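Local coordinates for hypothetical protein PH1933 (Pyrococcus horikoshii, PDB 1WWZ) that binds acetyl coenzyme A in a GNAT-type fold and probably acts as an N-acetyltransferase, although its acceptor substrate is unknown, at residues K5-K10 with F57-V62; K51-G56 with V71-W76; V67-C72 with E90-K95. All coordinates share one frame; numbering follows the deposited sequence.

Interaction 1 (K5-K10 with F57-V62)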
loop_
_atom_site.group_PDB
_atom_site.type_symbol
_atom_site.label_atom_id
_atom_site.label_comp_id
_atom_site.label_asym_id
_atom_site.label_seq_id
_atom_site.Cartn_x
_atom_site.Cartn_y
_atom_site.Cartn_z
ATOM N N LYS A 5 9.708 7.706 2.228
ATOM C CA LYS A 5 10.027 7.041 0.974
ATOM C C LYS A 5 10.306 5.561 1.183
ATOM O O LYS A 5 11.087 5.189 2.054
ATOM C CB LYS A 5 11.258 7.687 0.332
ATOM C CG LYS A 5 11.165 9.193 0.155
ATOM C CD LYS A 5 12.434 9.762 -0.480
ATOM C CE LYS A 5 13.674 9.502 0.377
ATOM N NZ LYS A 5 13.605 10.161 1.716
ATOM N N ILE A 6 9.658 4.722 0.385
ATOM C CA ILE A 6 9.881 3.288 0.467
ATOM C C ILE A 6 10.695 2.903 -0.762
ATOM O O ILE A 6 10.312 3.210 -1.890
ATOM C CB ILE A 6 8.557 2.489 0.457
ATOM C CG1 ILE A 6 7.641 2.960 1.592
ATOM C CG2 ILE A 6 8.856 1.002 0.605
ATOM C CD1 ILE A 6 8.221 2.781 2.981
ATOM N N GLU A 7 11.827 2.244 -0.547
ATOM C CA GLU A 7 12.671 1.837 -1.664
ATOM C C GLU A 7 13.433 0.552 -1.387
ATOM O O GLU A 7 13.629 0.170 -0.236
ATOM C CB GLU A 7 13.656 2.960 -2.012
ATOM C CG GLU A 7 14.152 3.756 -0.812
ATOM C CD GLU A 7 15.166 4.824 -1.194
ATOM O OE1 GLU A 7 16.374 4.507 -1.262
ATOM O OE2 GLU A 7 14.750 5.979 -1.438
ATOM N N LYS A 8 13.844 -0.124 -2.454
ATOM C CA LYS A 8 14.610 -1.353 -2.314
ATOM C C LYS A 8 16.023 -0.995 -1.899
ATOM O O LYS A 8 16.620 -0.064 -2.438
ATOM C CB LYS A 8 14.670 -2.119 -3.635
ATOM C CG LYS A 8 13.551 -3.109 -3.851
ATOM C CD LYS A 8 13.866 -4.011 -5.030
ATOM C CE LYS A 8 12.797 -5.060 -5.235
ATOM N NZ LYS A 8 13.171 -6.001 -6.320
ATOM N N LEU A 9 16.552 -1.722 -0.927
ATOM C CA LEU A 9 17.911 -1.483 -0.479
ATOM C C LEU A 9 18.816 -1.985 -1.601
ATOM O O LEU A 9 18.866 -3.183 -1.867
ATOM C CB LEU A 9 18.188 -2.262 0.804
ATOM C CG LEU A 9 19.582 -2.091 1.404
ATOM C CD1 LEU A 9 19.827 -0.620 1.709
ATOM C CD2 LEU A 9 19.699 -2.940 2.663
ATOM N N LYS A 10 19.516 -1.068 -2.262
ATOM C CA LYS A 10 20.397 -1.429 -3.368
ATOM C C LYS A 10 21.621 -2.229 -2.951
ATOM O O LYS A 10 22.048 -3.139 -3.665
ATOM C CB LYS A 10 20.861 -0.172 -4.106
ATOM C CG LYS A 10 19.749 0.565 -4.816
ATOM C CD LYS A 10 20.286 1.709 -5.657
ATOM C CE LYS A 10 19.134 2.513 -6.224
ATOM N NZ LYS A 10 18.053 1.599 -6.699
ATOM N N PHE A 57 14.308 -6.686 -0.023
ATOM C CA PHE A 57 14.707 -5.939 1.164
ATOM C C PHE A 57 14.293 -4.484 0.942
ATOM O O PHE A 57 14.951 -3.748 0.205
ATOM C CB PHE A 57 16.227 -6.049 1.335
ATOM C CG PHE A 57 16.692 -5.986 2.761
ATOM C CD1 PHE A 57 17.281 -7.097 3.357
ATOM C CD2 PHE A 57 16.574 -4.814 3.496
ATOM C CE1 PHE A 57 17.753 -7.038 4.668
ATOM C CE2 PHE A 57 17.039 -4.744 4.808
ATOM C CZ PHE A 57 17.633 -5.861 5.394
ATOM N N PHE A 58 13.192 -4.082 1.569
ATOM C CA PHE A 58 12.669 -2.725 1.433
ATOM C C PHE A 58 12.920 -1.896 2.681
ATOM O O PHE A 58 12.773 -2.386 3.797
ATOM C CB PHE A 58 11.160 -2.767 1.172
ATOM C CG PHE A 58 10.798 -3.290 -0.179
ATOM C CD1 PHE A 58 10.818 -2.452 -1.287
ATOM C CD2 PHE A 58 10.465 -4.630 -0.353
ATOM C CE1 PHE A 58 10.513 -2.941 -2.552
ATOM C CE2 PHE A 58 10.159 -5.131 -1.613
ATOM C CZ PHE A 58 10.184 -4.283 -2.717
ATOM N N VAL A 59 13.291 -0.636 2.489
ATOM C CA VAL A 59 13.526 0.251 3.617
ATOM C C VAL A 59 12.642 1.485 3.530
ATOM O O VAL A 59 12.326 1.960 2.437
ATOM C CB VAL A 59 15.001 0.711 3.695
ATOM C CG1 VAL A 59 15.905 -0.485 3.984
ATOM C CG2 VAL A 59 15.404 1.397 2.396
ATOM N N ALA A 60 12.219 1.978 4.690
ATOM C CA ALA A 60 11.405 3.182 4.766
ATOM C C ALA A 60 12.390 4.271 5.161
ATOM O O ALA A 60 13.179 4.093 6.090
ATOM C CB ALA A 60 10.321 3.037 5.836
ATOM N N LYS A 61 12.361 5.389 4.448
ATOM C CA LYS A 61 13.278 6.471 4.751
ATOM C C LYS A 61 12.601 7.820 4.903
ATOM O O LYS A 61 11.622 8.130 4.223
ATOM C CB LYS A 61 14.358 6.561 3.669
ATOM C CG LYS A 61 15.246 5.329 3.579
ATOM C CD LYS A 61 16.239 5.431 2.432
ATOM C CE LYS A 61 17.202 6.594 2.615
ATOM N NZ LYS A 61 18.153 6.705 1.472
ATOM N N VAL A 62 13.126 8.606 5.833
ATOM C CA VAL A 62 12.641 9.951 6.087
ATOM C C VAL A 62 13.924 10.758 6.022
ATOM O O VAL A 62 14.663 10.847 7.001
ATOM C CB VAL A 62 12.016 10.082 7.487
ATOM C CG1 VAL A 62 11.552 11.510 7.713
ATOM C CG2 VAL A 62 10.851 9.116 7.625
#

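Interaction 2 (K51-G56 with V71-W76)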
loop_
_atom_site.group_PDB
_atom_site.type_symbol
_atom_site.label_atom_id
_atom_site.label_comp_id
_atom_site.label_asym_id
_atom_site.label_seq_id
_atom_site.Cartn_x
_atom_site.Cartn_y
_atom_site.Cartn_z
ATOM N N LYS A 51 21.442 -11.995 2.382
ATOM C CA LYS A 51 21.948 -13.033 1.501
ATOM C C LYS A 51 20.815 -13.883 0.936
ATOM O O LYS A 51 20.831 -14.263 -0.232
ATOM C CB LYS A 51 22.950 -13.917 2.248
ATOM C CG LYS A 51 23.657 -14.919 1.357
ATOM C CD LYS A 51 24.748 -15.649 2.113
ATOM C CE LYS A 51 25.388 -16.727 1.252
ATOM N NZ LYS A 51 26.236 -17.641 2.072
ATOM N N LYS A 52 19.813 -14.145 1.766
ATOM C CA LYS A 52 18.682 -14.969 1.371
ATOM C C LYS A 52 17.627 -14.265 0.522
ATOM O O LYS A 52 17.043 -14.880 -0.376
ATOM C CB LYS A 52 18.004 -15.529 2.623
ATOM C CG LYS A 52 17.305 -16.858 2.417
ATOM C CD LYS A 52 18.316 -17.954 2.116
ATOM C CE LYS A 52 19.387 -18.021 3.200
ATOM N NZ LYS A 52 20.754 -17.693 2.693
ATOM N N ALA A 53 17.384 -12.983 0.789
ATOM C CA ALA A 53 16.340 -12.262 0.062
ATOM C C ALA A 53 16.591 -10.776 -0.206
ATOM O O ALA A 53 15.696 -9.946 -0.019
ATOM C CB ALA A 53 15.013 -12.434 0.808
ATOM N N SER A 54 17.790 -10.442 -0.664
ATOM C CA SER A 54 18.123 -9.053 -0.952
ATOM C C SER A 54 17.136 -8.419 -1.932
ATOM O O SER A 54 16.821 -7.233 -1.828
ATOM C CB SER A 54 19.541 -8.963 -1.521
ATOM O OG SER A 54 19.694 -9.826 -2.633
ATOM N N ASP A 55 16.642 -9.215 -2.875
ATOM C CA ASP A 55 15.705 -8.722 -3.878
ATOM C C ASP A 55 14.409 -8.164 -3.289
ATOM O O ASP A 55 13.700 -7.417 -3.957
ATOM C CB ASP A 55 15.381 -9.837 -4.877
ATOM C CG ASP A 55 14.525 -9.355 -6.033
ATOM O OD1 ASP A 55 14.868 -8.316 -6.636
ATOM O OD2 ASP A 55 13.512 -10.019 -6.344
ATOM N N GLY A 56 14.100 -8.520 -2.045
ATOM C CA GLY A 56 12.879 -8.034 -1.422
ATOM C C GLY A 56 13.135 -7.299 -0.120
ATOM O O GLY A 56 12.294 -7.288 0.779
ATOM N N VAL A 71 11.774 -7.433 5.161
ATOM C CA VAL A 71 12.484 -8.375 4.304
ATOM C C VAL A 71 11.480 -9.346 3.714
ATOM O O VAL A 71 10.891 -10.145 4.436
ATOM C CB VAL A 71 13.539 -9.144 5.117
ATOM C CG1 VAL A 71 14.275 -10.136 4.227
ATOM C CG2 VAL A 71 14.516 -8.152 5.741
ATOM N N CYS A 72 11.298 -9.259 2.400
ATOM C CA CYS A 72 10.337 -10.087 1.673
ATOM C C CYS A 72 11.045 -11.126 0.810
ATOM O O CYS A 72 11.852 -10.780 -0.048
ATOM C CB CYS A 72 9.471 -9.185 0.797
ATOM S SG CYS A 72 8.975 -7.650 1.633
ATOM N N ASP A 73 10.727 -12.396 1.035
ATOM C CA ASP A 73 11.350 -13.495 0.300
ATOM C C ASP A 73 10.356 -14.147 -0.659
ATOM O O ASP A 73 9.427 -14.818 -0.222
ATOM C CB ASP A 73 11.854 -14.546 1.293
ATOM C CG ASP A 73 12.851 -15.510 0.677
ATOM O OD1 ASP A 73 12.785 -15.740 -0.549
ATOM O OD2 ASP A 73 13.693 -16.046 1.429
ATOM N N LYS A 74 10.561 -13.967 -1.960
ATOM C CA LYS A 74 9.658 -14.551 -2.951
ATOM C C LYS A 74 9.993 -16.018 -3.209
ATOM O O LYS A 74 9.279 -16.703 -3.941
ATOM C CB LYS A 74 9.751 -13.775 -4.271
ATOM C CG LYS A 74 11.105 -13.893 -4.962
ATOM C CD LYS A 74 11.124 -13.159 -6.295
ATOM C CE LYS A 74 12.389 -13.471 -7.089
ATOM N NZ LYS A 74 13.638 -13.059 -6.378
ATOM N N ASP A 75 11.071 -16.498 -2.599
ATOM C CA ASP A 75 11.507 -17.873 -2.809
ATOM C C ASP A 75 11.740 -18.648 -1.514
ATOM O O ASP A 75 12.842 -19.131 -1.254
ATOM C CB ASP A 75 12.780 -17.852 -3.663
ATOM C CG ASP A 75 13.295 -19.238 -3.987
ATOM O OD1 ASP A 75 12.473 -20.117 -4.318
ATOM O OD2 ASP A 75 14.528 -19.438 -3.924
ATOM N N TRP A 76 10.690 -18.786 -0.710
ATOM C CA TRP A 76 10.802 -19.495 0.556
ATOM C C TRP A 76 10.068 -20.831 0.564
ATOM O O TRP A 76 8.876 -20.905 0.268
ATOM C CB TRP A 76 10.263 -18.623 1.692
ATOM C CG TRP A 76 10.548 -19.192 3.035
ATOM C CD1 TRP A 76 9.653 -19.751 3.903
ATOM C CD2 TRP A 76 11.831 -19.280 3.667
ATOM N NE1 TRP A 76 10.301 -20.184 5.036
ATOM C CE2 TRP A 76 11.639 -19.907 4.916
ATOM C CE3 TRP A 76 13.125 -18.891 3.294
ATOM C CZ2 TRP A 76 12.696 -20.153 5.803
ATOM C CZ3 TRP A 76 14.178 -19.138 4.176
ATOM C CH2 TRP A 76 13.951 -19.764 5.413
HETATM O O HOH W 1 14.836 -15.049 -2.186
#

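Interaction 3 (V67-C72 with E90-K95). With ACO (acetyl coenzyme *a), chain C.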
loop_
_atom_site.group_PDB
_atom_site.type_symbol
_atom_site.label_atom_id
_atom_site.label_comp_id
_atom_site.label_asym_id
_atom_site.label_seq_id
_atom_site.Cartn_x
_atom_site.Cartn_y
_atom_site.Cartn_z
ATOM N N VAL A 67 14.408 4.432 8.654
ATOM C CA VAL A 67 13.655 4.420 9.902
ATOM C C VAL A 67 12.887 3.123 10.091
ATOM O O VAL A 67 12.236 2.922 11.112
ATOM C CB VAL A 67 12.661 5.599 9.971
ATOM C CG1 VAL A 67 13.406 6.913 9.795
ATOM C CG2 VAL A 67 11.586 5.442 8.915
ATOM N N GLY A 68 12.963 2.247 9.096
ATOM C CA GLY A 68 12.267 0.978 9.183
ATOM C C GLY A 68 12.568 0.122 7.970
ATOM O O GLY A 68 13.059 0.628 6.963
ATOM N N PHE A 69 12.302 -1.175 8.065
ATOM C CA PHE A 69 12.541 -2.053 6.933
ATOM C C PHE A 69 11.766 -3.348 7.036
ATOM O O PHE A 69 11.276 -3.718 8.104
ATOM C CB PHE A 69 14.053 -2.320 6.756
ATOM C CG PHE A 69 14.674 -3.175 7.831
ATOM C CD1 PHE A 69 14.785 -4.553 7.667
ATOM C CD2 PHE A 69 15.200 -2.597 8.986
ATOM C CE1 PHE A 69 15.417 -5.345 8.631
ATOM C CE2 PHE A 69 15.835 -3.378 9.958
ATOM C CZ PHE A 69 15.943 -4.754 9.781
ATOM N N ILE A 70 11.624 -4.017 5.902
ATOM C CA ILE A 70 10.915 -5.283 5.855
ATOM C C ILE A 70 11.658 -6.149 4.850
ATOM O O ILE A 70 12.147 -5.655 3.832
ATOM C CB ILE A 70 9.421 -5.078 5.454
ATOM C CG1 ILE A 70 8.663 -6.400 5.577
ATOM C CG2 ILE A 70 9.313 -4.497 4.044
ATOM C CD1 ILE A 70 7.138 -6.235 5.518
ATOM N N VAL A 71 11.774 -7.433 5.161
ATOM C CA VAL A 71 12.484 -8.375 4.304
ATOM C C VAL A 71 11.480 -9.346 3.714
ATOM O O VAL A 71 10.891 -10.145 4.436
ATOM C CB VAL A 71 13.539 -9.144 5.117
ATOM C CG1 VAL A 71 14.275 -10.136 4.227
ATOM C CG2 VAL A 71 14.516 -8.152 5.741
ATOM N N CYS A 72 11.298 -9.259 2.400
ATOM C CA CYS A 72 10.337 -10.087 1.673
ATOM C C CYS A 72 11.045 -11.126 0.810
ATOM O O CYS A 72 11.852 -10.780 -0.048
ATOM C CB CYS A 72 9.471 -9.185 0.797
ATOM S SG CYS A 72 8.975 -7.650 1.633
ATOM N N GLU A 90 11.757 -10.408 8.322
ATOM C CA GLU A 90 11.939 -9.387 9.340
ATOM C C GLU A 90 11.078 -8.184 8.993
ATOM O O GLU A 90 10.773 -7.948 7.830
ATOM C CB GLU A 90 13.411 -8.982 9.434
ATOM C CG GLU A 90 13.693 -8.125 10.653
ATOM C CD GLU A 90 13.091 -8.722 11.909
ATOM O OE1 GLU A 90 13.645 -9.718 12.419
ATOM O OE2 GLU A 90 12.049 -8.209 12.375
ATOM N N PHE A 91 10.698 -7.421 10.010
ATOM C CA PHE A 91 9.826 -6.271 9.815
ATOM C C PHE A 91 9.939 -5.431 11.078
ATOM O O PHE A 91 9.487 -5.843 12.144
ATOM C CB PHE A 91 8.402 -6.796 9.619
ATOM C CG PHE A 91 7.357 -5.733 9.459
ATOM C CD1 PHE A 91 7.664 -4.494 8.910
ATOM C CD2 PHE A 91 6.035 -6.010 9.798
ATOM C CE1 PHE A 91 6.666 -3.544 8.697
ATOM C CE2 PHE A 91 5.028 -5.066 9.587
ATOM C CZ PHE A 91 5.346 -3.833 9.036
ATOM N N VAL A 92 10.546 -4.256 10.968
ATOM C CA VAL A 92 10.718 -3.428 12.151
ATOM C C VAL A 92 10.859 -1.948 11.829
ATOM O O VAL A 92 11.423 -1.566 10.803
ATOM C CB VAL A 92 11.954 -3.906 12.961
ATOM C CG1 VAL A 92 13.201 -3.847 12.090
ATOM C CG2 VAL A 92 12.136 -3.056 14.214
ATOM N N VAL A 93 10.332 -1.122 12.719
ATOM C CA VAL A 93 10.391 0.320 12.557
ATOM C C VAL A 93 10.982 0.936 13.819
ATOM O O VAL A 93 10.673 0.500 14.926
ATOM C CB VAL A 93 8.984 0.900 12.319
ATOM C CG1 VAL A 93 9.035 2.419 12.334
ATOM C CG2 VAL A 93 8.437 0.399 10.990
ATOM N N ASP A 94 11.846 1.931 13.644
ATOM C CA ASP A 94 12.464 2.626 14.770
ATOM C C ASP A 94 11.375 2.997 15.771
ATOM O O ASP A 94 10.322 3.504 15.390
ATOM C CB ASP A 94 13.170 3.886 14.274
ATOM C CG ASP A 94 13.838 4.662 15.391
ATOM O OD1 ASP A 94 13.124 5.162 16.286
ATOM O OD2 ASP A 94 15.079 4.766 15.374
ATOM N N LYS A 95 11.629 2.738 17.049
ATOM C CA LYS A 95 10.654 3.025 18.095
ATOM C C LYS A 95 10.099 4.445 18.014
ATOM O O LYS A 95 8.896 4.660 18.167
ATOM C CB LYS A 95 11.287 2.793 19.471
ATOM C CG LYS A 95 10.361 3.043 20.655
ATOM C CD LYS A 95 9.089 2.199 20.587
ATOM C CE LYS A 95 9.382 0.703 20.618
ATOM N NZ LYS A 95 10.072 0.273 21.867
HETATM N N1A ACO C . -1.056 -2.466 19.427
HETATM C C2A ACO C . -2.161 -2.567 18.686
HETATM N N3A ACO C . -2.236 -2.458 17.327
HETATM C C4A ACO C . -0.990 -2.213 16.728
HETATM C C5A ACO C . 0.195 -2.087 17.425
HETATM C C6A ACO C . 0.139 -2.222 18.873
HETATM N N6A ACO C . 1.228 -2.099 19.639
HETATM N N7A ACO C . 1.245 -1.836 16.548
HETATM C C8A ACO C . 0.683 -1.827 15.371
HETATM N N9A ACO C . -0.690 -2.056 15.393
HETATM C C1B ACO C . -1.638 -2.111 14.292
HETATM C C2B ACO C . -2.660 -0.962 14.270
HETATM O O2B ACO C . -3.838 -1.462 13.605
HETATM C C3B ACO C . -1.876 0.165 13.545
HETATM O O3B ACO C . -2.863 1.015 12.928
HETATM P P3B ACO C . -3.525 2.333 13.569
HETATM O O7A ACO C . -4.244 1.819 14.778
HETATM O O8A ACO C . -4.437 2.832 12.550
HETATM O O9A ACO C . -2.414 3.260 13.881
HETATM C C4B ACO C . -1.098 -0.597 12.505
HETATM O O4B ACO C . -1.035 -1.952 13.034
HETATM C C5B ACO C . 0.353 -0.196 12.351
HETATM O O5B ACO C . 0.565 1.204 12.286
HETATM P P1A ACO C . 2.015 1.735 11.912
HETATM O O1A ACO C . 2.157 3.068 12.494
HETATM O O2A ACO C . 2.190 1.608 10.411
HETATM O O3A ACO C . 2.930 0.735 12.837
HETATM P P2A ACO C . 4.473 0.698 12.939
HETATM O O4A ACO C . 4.738 0.873 14.380
HETATM O O5A ACO C . 5.009 1.718 11.997
HETATM O O6A ACO C . 4.917 -0.715 12.460
HETATM C CBP ACO C . 5.736 -2.814 13.541
HETATM C CCP ACO C . 4.534 -1.999 13.127
HETATM C CDP ACO C . 5.183 -4.162 14.113
HETATM C CEP ACO C . 6.657 -3.054 12.323
HETATM C CAP ACO C . 6.519 -1.995 14.638
HETATM O OAP ACO C . 5.676 -1.809 15.772
HETATM C C9P ACO C . 7.826 -2.649 15.158
HETATM O O9P ACO C . 8.912 -2.401 14.651
HETATM N N8P ACO C . 7.696 -3.525 16.206
HETATM C C7P ACO C . 8.830 -4.251 16.830
HETATM C C6P ACO C . 9.411 -5.380 15.956
HETATM C C5P ACO C . 8.390 -6.440 15.623
HETATM O O5P ACO C . 7.646 -6.924 16.514
HETATM N N4P ACO C . 8.296 -6.869 14.374
HETATM C C3P ACO C . 7.469 -7.863 13.681
HETATM C C2P ACO C . 8.150 -9.205 13.965
HETATM S S1P ACO C . 7.170 -10.522 13.059
HETATM C C ACO C . 8.025 -10.677 11.800
HETATM O O ACO C . 9.137 -10.051 11.469
HETATM C CH3 ACO C . 7.810 -11.663 10.496
#

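Interaction 1 (K5-K10 with F57-V62)
The ring of Phe57 is met obliquely by a methyl of Leu9: CD2 of Leu9 stands 4.2 Å from the centroid of the Phe57 ring and 29° off the ring normal, an off-centre CH-pi contact between side chains that run side by side. The Phe58 ring is met obliquely too. CG of Lys8 comes within 3.3 Å of CE1 of Phe58, and the extended lysine chain continues past CZ, so that its aliphatic part lies against the ring while NZ travels on to a salt bridge with Asp55. Ile6 sends CG2 loosely toward the same ring, and its other branch, with both torsions near -60°, brings CD1 to 3.6 Å from CB of Ala60.

Ile6, Lys8, Phe58 and Ala60 thus share one face of an antiparallel pair, with Lys5, Glu7, Val59 and Lys61 on the other. There the link is electrostatic but long, Glu7 OE1 lying 3.9 Å from Lys61 NZ, while Lys5 NZ bonds to the carbonyl of Gly63. Five backbone hydrogen bonds join the two segments, among them a nearly straight one of 2.8 Å from Leu9 N to Phe57 O, which prolongs the pairing beyond the end of strand 5-8.

Within the chain, strand 5-8 is an outermost strand of the sheet, and 57-62 separates it from strand 65-78. Helix 102-115 packs on the Ile6 and Phe58 face, where Phe113 meets the Phe58 ring edge-to-face; helix 14-27 covers Leu9, Phe57 and Val59, and helix 38-53 reaches Leu9 and Phe57.

Interaction 2 (K51-G56 with V71-W76)
The backbone of Gly56 meets that of Cys72 through a short hydrogen bond, Cys72 N to Gly56 O at 2.7 Å. The donor stands well above the carbonyl plane, 43° out of it, although the N-H...O angle of 162° keeps the bond fairly straight at the hydrogen. A CA-H...O contact returns in the other direction, CA of Gly56 lying 3.2 Å from O of Cys72, so that the glycine backbone rests directly against the Cys72 carbonyl. The methyl of Ala53 rests 3.7 Å from Cys72 O, against CG of Asp73 and, more loosely, CG1 of Val71.

Toward the surface the chemistry becomes ionic. Lys74 NZ reaches Asp55 OD2 at 3.0 Å from above the carboxylate plane, with the two side chains crossing at about a right angle. A bend at the last torsion of Lys74, chi4 -61°, turns the amine out of the line of an otherwise extended chain. Asp55 OD1 takes a second lysine, Lys8, so the carboxylate is held at both oxygens and its negative charge is probably stabilised.

Asp73 is positioned in its turn from several sides. Its OD1 accepts from Asp75 N at 2.8 Å, closing an Asx turn, and receives a water that also donates to Lys52 O; its OD2 is bonded to His89. Farther out, CG of Lys52 touches the edge of the Trp76 ring at 4.3 Å from CZ3. The whole is a helix-to-strand junction of the GNAT fold: the last turn of helix 38-53 and the loop into strand 57-62 are tied to strand 65-78 where an Asx turn marks its corner.

Interaction 3 (V67-C72 with E90-K95)
Ile70 and Phe91 meet side chain to ring: CD1 of Ile70 lies over one face of the Phe91 ring, 4.1 Å from its centroid, while the methyl CEP of acetyl coenzyme A sits over the centre of the opposite face. Phe91 has CG anti to its backbone N (chi1 178°), which holds the ring between strand partner and cofactor, with Phe69 O at its edge. On the other face of the pair, Phe69 takes the rarer chi1 of 70°, its CG between backbone N and carbonyl carbon; its side chain and that of Val92 run side by side, and Val92 CG1 lies over one face of the ring, 3.4 Å from CE2. CG of Glu90 meets the same ring obliquely. A bend at chi2 (48°) curls the Glu90 carboxylate back, so that OE2 accepts from Phe91 N at 2.8 Å as well as bonding to Tyr28.

Backbone bonds such as Phe69 N to Val92 O, 2.9 Å, join these antiparallel strands, and Val67 with Gly68 forms a classic bulge opposite Ala60. Two backbone groups of strand 83-93 serve the cofactor: Phe91 O accepts from N4P and Val93 N donates to O9P, both at 2.7 Å. Such strand-like pairing with the pantetheine arm is characteristic of the GNAT acetyl-CoA site.

Interactions 1 and 3 pair strands, one at the sheet's margin and one near the chain's centre; interaction 2 ties a helix end to a strand. Interaction 1 is partly buried, combining apolar packing with partly exposed lysines and a glutamate. Interaction 3, a buried contact, is almost wholly apolar between its side chains and adds the cofactor. Interaction 2 is also partly buried, but it combines a backbone bond and alanine packing with a salt bridge and a water. Interactions 2 and 3 share Val71 and Cys72 on strand 65-78. That strand also pairs with 57-62 through Ala60, bonded to Val67 and Gly68, while the Lys8–Asp55 bridge couples interactions 1 and 2.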